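Local atomic coordinates of lumazine protein (Photobacterium kishitanii, PDB entry 3A3B), a protein that binds lumazine and flavin chromophores and probably serves as an antenna that shifts the bioluminescence of luciferase to shorter wavelength. Residues K103-V108 with D177-T182. Numbering follows the deposited sequence.
Sequences KGVATV and DVNVET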
ATOM      1  N   LYS A 103      -7.212   5.905   5.009  1.00 22.07           N
ATOM      2  CA  LYS A 103      -8.499   6.099   5.670  1.00 22.96           C
ATOM      3  C   LYS A 103      -8.897   4.933   6.553  1.00 23.27           C
ATOM      4  O   LYS A 103      -9.697   5.107   7.483  1.00 24.37           O
ATOM      5  CB  LYS A 103      -9.558   6.315   4.623  1.00 22.04           C
ATOM      6  CG  LYS A 103      -9.256   7.483   3.708  1.00 24.47           C
ATOM      7  CD  LYS A 103      -9.171   8.856   4.409  1.00 23.56           C
ATOM      8  CE  LYS A 103      -9.204   9.944   3.336  1.00 28.10           C
ATOM      9  NZ  LYS A 103      -8.563  11.256   3.749  1.00 28.12           N
ATOM     10  N   GLY A 104      -8.363   3.748   6.261  1.00 22.68           N
ATOM     11  CA  GLY A 104      -8.497   2.605   7.169  1.00 22.82           C
ATOM     12  C   GLY A 104      -7.593   1.434   6.842  1.00 21.74           C
ATOM     13  O   GLY A 104      -6.882   1.431   5.855  1.00 22.98           O
ATOM     14  N   VAL A 105      -7.632   0.425   7.680  1.00 22.03           N
ATOM     15  CA  VAL A 105      -6.901  -0.813   7.453  1.00 21.64           C
ATOM     16  C   VAL A 105      -8.010  -1.835   7.204  1.00 22.21           C
ATOM     17  O   VAL A 105      -8.931  -1.954   8.029  1.00 21.64           O
ATOM     18  CB  VAL A 105      -6.041  -1.155   8.680  1.00 21.82           C
ATOM     19  CG1 VAL A 105      -5.505  -2.569   8.649  1.00 22.58           C
ATOM     20  CG2 VAL A 105      -4.898  -0.157   8.826  1.00 23.19           C
ATOM     21  N   ALA A 106      -7.965  -2.501   6.046  1.00 19.43           N
ATOM     22  CA  ALA A 106      -8.957  -3.465   5.682  1.00 19.44           C
ATOM     23  C   ALA A 106      -8.249  -4.802   5.703  1.00 19.51           C
ATOM     24  O   ALA A 106      -7.039  -4.842   5.851  1.00 20.33           O
ATOM     25  CB  ALA A 106      -9.499  -3.155   4.326  1.00 17.99           C
ATOM     26  N   THR A 107      -8.995  -5.887   5.637  1.00 20.50           N
ATOM     27  CA  THR A 107      -8.395  -7.222   5.657  1.00 22.78           C
ATOM     28  C   THR A 107      -8.812  -8.031   4.441  1.00 22.03           C
ATOM     29  O   THR A 107     -10.001  -8.106   4.094  1.00 23.35           O
ATOM     30  CB  THR A 107      -8.759  -7.961   6.954  1.00 23.21           C
ATOM     31  OG1 THR A 107      -8.390  -7.132   8.060  1.00 24.94           O
ATOM     32  CG2 THR A 107      -8.006  -9.270   7.072  1.00 25.34           C
ATOM     33  N   VAL A 108      -7.838  -8.617   3.758  1.00 22.02           N
ATOM     34  CA  VAL A 108      -8.177  -9.484   2.609  1.00 22.42           C
ATOM     35  C   VAL A 108      -9.068 -10.658   3.054  1.00 23.34           C
ATOM     36  O   VAL A 108      -8.722 -11.378   3.983  1.00 24.45           O
ATOM     37  CB  VAL A 108      -6.893 -10.021   1.883  1.00 21.61           C
ATOM     38  CG1 VAL A 108      -7.293 -11.038   0.850  1.00 20.00           C
ATOM     39  CG2 VAL A 108      -6.136  -8.862   1.235  1.00 21.17           C
ATOM     40  N   ASP A 177      -3.636  -7.728   6.046  1.00 26.39           N
ATOM     41  CA  ASP A 177      -4.215  -6.414   6.228  1.00 25.51           C
ATOM     42  C   ASP A 177      -3.617  -5.513   5.141  1.00 23.43           C
ATOM     43  O   ASP A 177      -2.503  -5.746   4.701  1.00 23.09           O
ATOM     44  CB  ASP A 177      -3.900  -5.881   7.611  1.00 26.33           C
ATOM     45  CG  ASP A 177      -4.768  -6.523   8.710  1.00 29.74           C
ATOM     46  OD1 ASP A 177      -5.804  -7.167   8.415  1.00 30.68           O
ATOM     47  OD2 ASP A 177      -4.394  -6.341   9.875  1.00 33.23           O
ATOM     48  N   VAL A 178      -4.373  -4.509   4.719  1.00 21.41           N
ATOM     49  CA  VAL A 178      -3.991  -3.586   3.665  1.00 19.86           C
ATOM     50  C   VAL A 178      -4.388  -2.177   4.081  1.00 20.31           C
ATOM     51  O   VAL A 178      -5.337  -1.999   4.848  1.00 20.66           O
ATOM     52  CB  VAL A 178      -4.668  -3.925   2.287  1.00 19.98           C
ATOM     53  CG1 VAL A 178      -4.256  -5.310   1.815  1.00 16.24           C
ATOM     54  CG2 VAL A 178      -6.212  -3.849   2.317  1.00 19.03           C
ATOM     55  N   ASN A 179      -3.652  -1.176   3.603  1.00 18.85           N
ATOM     56  CA  ASN A 179      -4.060   0.206   3.767  1.00 19.03           C
ATOM     57  C   ASN A 179      -5.068   0.572   2.697  1.00 19.25           C
ATOM     58  O   ASN A 179      -4.810   0.377   1.506  1.00 19.49           O
ATOM     59  CB  ASN A 179      -2.818   1.094   3.597  1.00 17.20           C
ATOM     60  CG  ASN A 179      -1.786   0.807   4.621  1.00 19.46           C
ATOM     61  OD1 ASN A 179      -2.136   0.468   5.764  1.00 18.22           O
ATOM     62  ND2 ASN A 179      -0.491   0.921   4.246  1.00 18.15           N
ATOM     63  N   VAL A 180      -6.190   1.150   3.083  1.00 20.42           N
ATOM     64  CA  VAL A 180      -7.179   1.612   2.091  1.00 20.97           C
ATOM     65  C   VAL A 180      -7.295   3.140   2.078  1.00 21.93           C
ATOM     66  O   VAL A 180      -7.270   3.784   3.134  1.00 21.44           O
ATOM     67  CB  VAL A 180      -8.567   0.886   2.219  1.00 21.62           C
ATOM     68  CG1 VAL A 180      -8.924   0.571   3.636  1.00 23.15           C
ATOM     69  CG2 VAL A 180      -9.693   1.679   1.507  1.00 22.86           C
ATOM     70  N   GLU A 181      -7.371   3.719   0.877  1.00 22.48           N
ATOM     71  CA  GLU A 181      -7.707   5.117   0.740  1.00 23.49           C
ATOM     72  C   GLU A 181      -8.942   5.219  -0.120  1.00 25.14           C
ATOM     73  O   GLU A 181      -8.903   4.861  -1.305  1.00 24.55           O
ATOM     74  CB  GLU A 181      -6.568   5.965   0.128  1.00 23.21           C
ATOM     75  CG  GLU A 181      -6.915   7.496   0.051  1.00 22.16           C
ATOM     76  CD  GLU A 181      -5.790   8.378  -0.539  1.00 24.00           C
ATOM     77  OE1 GLU A 181      -4.604   7.952  -0.636  1.00 20.52           O
ATOM     78  OE2 GLU A 181      -6.091   9.532  -0.866  1.00 25.27           O
ATOM     79  N   THR A 182     -10.022   5.696   0.505  1.00 26.89           N
ATOM     80  CA  THR A 182     -11.286   5.987  -0.179  1.00 29.15           C
ATOM     81  C   THR A 182     -11.144   7.349  -0.859  1.00 30.90           C
ATOM     82  O   THR A 182     -10.457   8.223  -0.349  1.00 31.94           O
ATOM     83  CB  THR A 182     -12.571   5.843   0.772  1.00 28.97           C
ATOM     84  OG1 THR A 182     -12.351   6.437   2.064  1.00 27.54           O
ATOM     85  CG2 THR A 182     -12.876   4.396   1.005  1.00 28.99           C
TER
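Thr-107 and Asp-177 are an antiparallel, non-hydrogen-bonded pair, yet their side chains supply the bond the backbone lacks there. Lying side by side, they bring Thr-107 OG1 to 2.6 Å from Asp-177 OD1, and the hydroxyl donates to the syn side of the carboxylate, 32° out of its plane. With OG1 beside its own backbone N (chi1 -54°), Thr-107 also lays CG2 against the same oxygen. Next along this face, Val-105 CG1 rests 3.8 Å from Asp-177 CB. The other face is apolar: Ala-106 CB touches Val-178 CG2 and Val-180 CG1.

Between the two faces, Ala-106 and Val-178 exchange two backbone hydrogen bonds of 2.9 Å, N to O each way. Further on, Lys-103 and Gly-104 both face Val-180, a classic beta bulge: Val-180 O takes the N-H of Lys-103 (N to O 2.8 Å) and, weakly, that of Gly-104. Beyond it, Glu-181 turns its carboxylate to the backbone N-H groups of Thr-99 and Gly-100, the latter a chromophore-binding residue, while Asn-179 OD1 accepts the N-H of Thr-71 and its ND2 donates to Asn-45 O, tying the strand to the first repeat.

Pairing first strand with last, the contact closes the second repeat's six-stranded barrel, between strands 117-123 and 137-140, with helix 126-129 against Lys-103 and Thr-182.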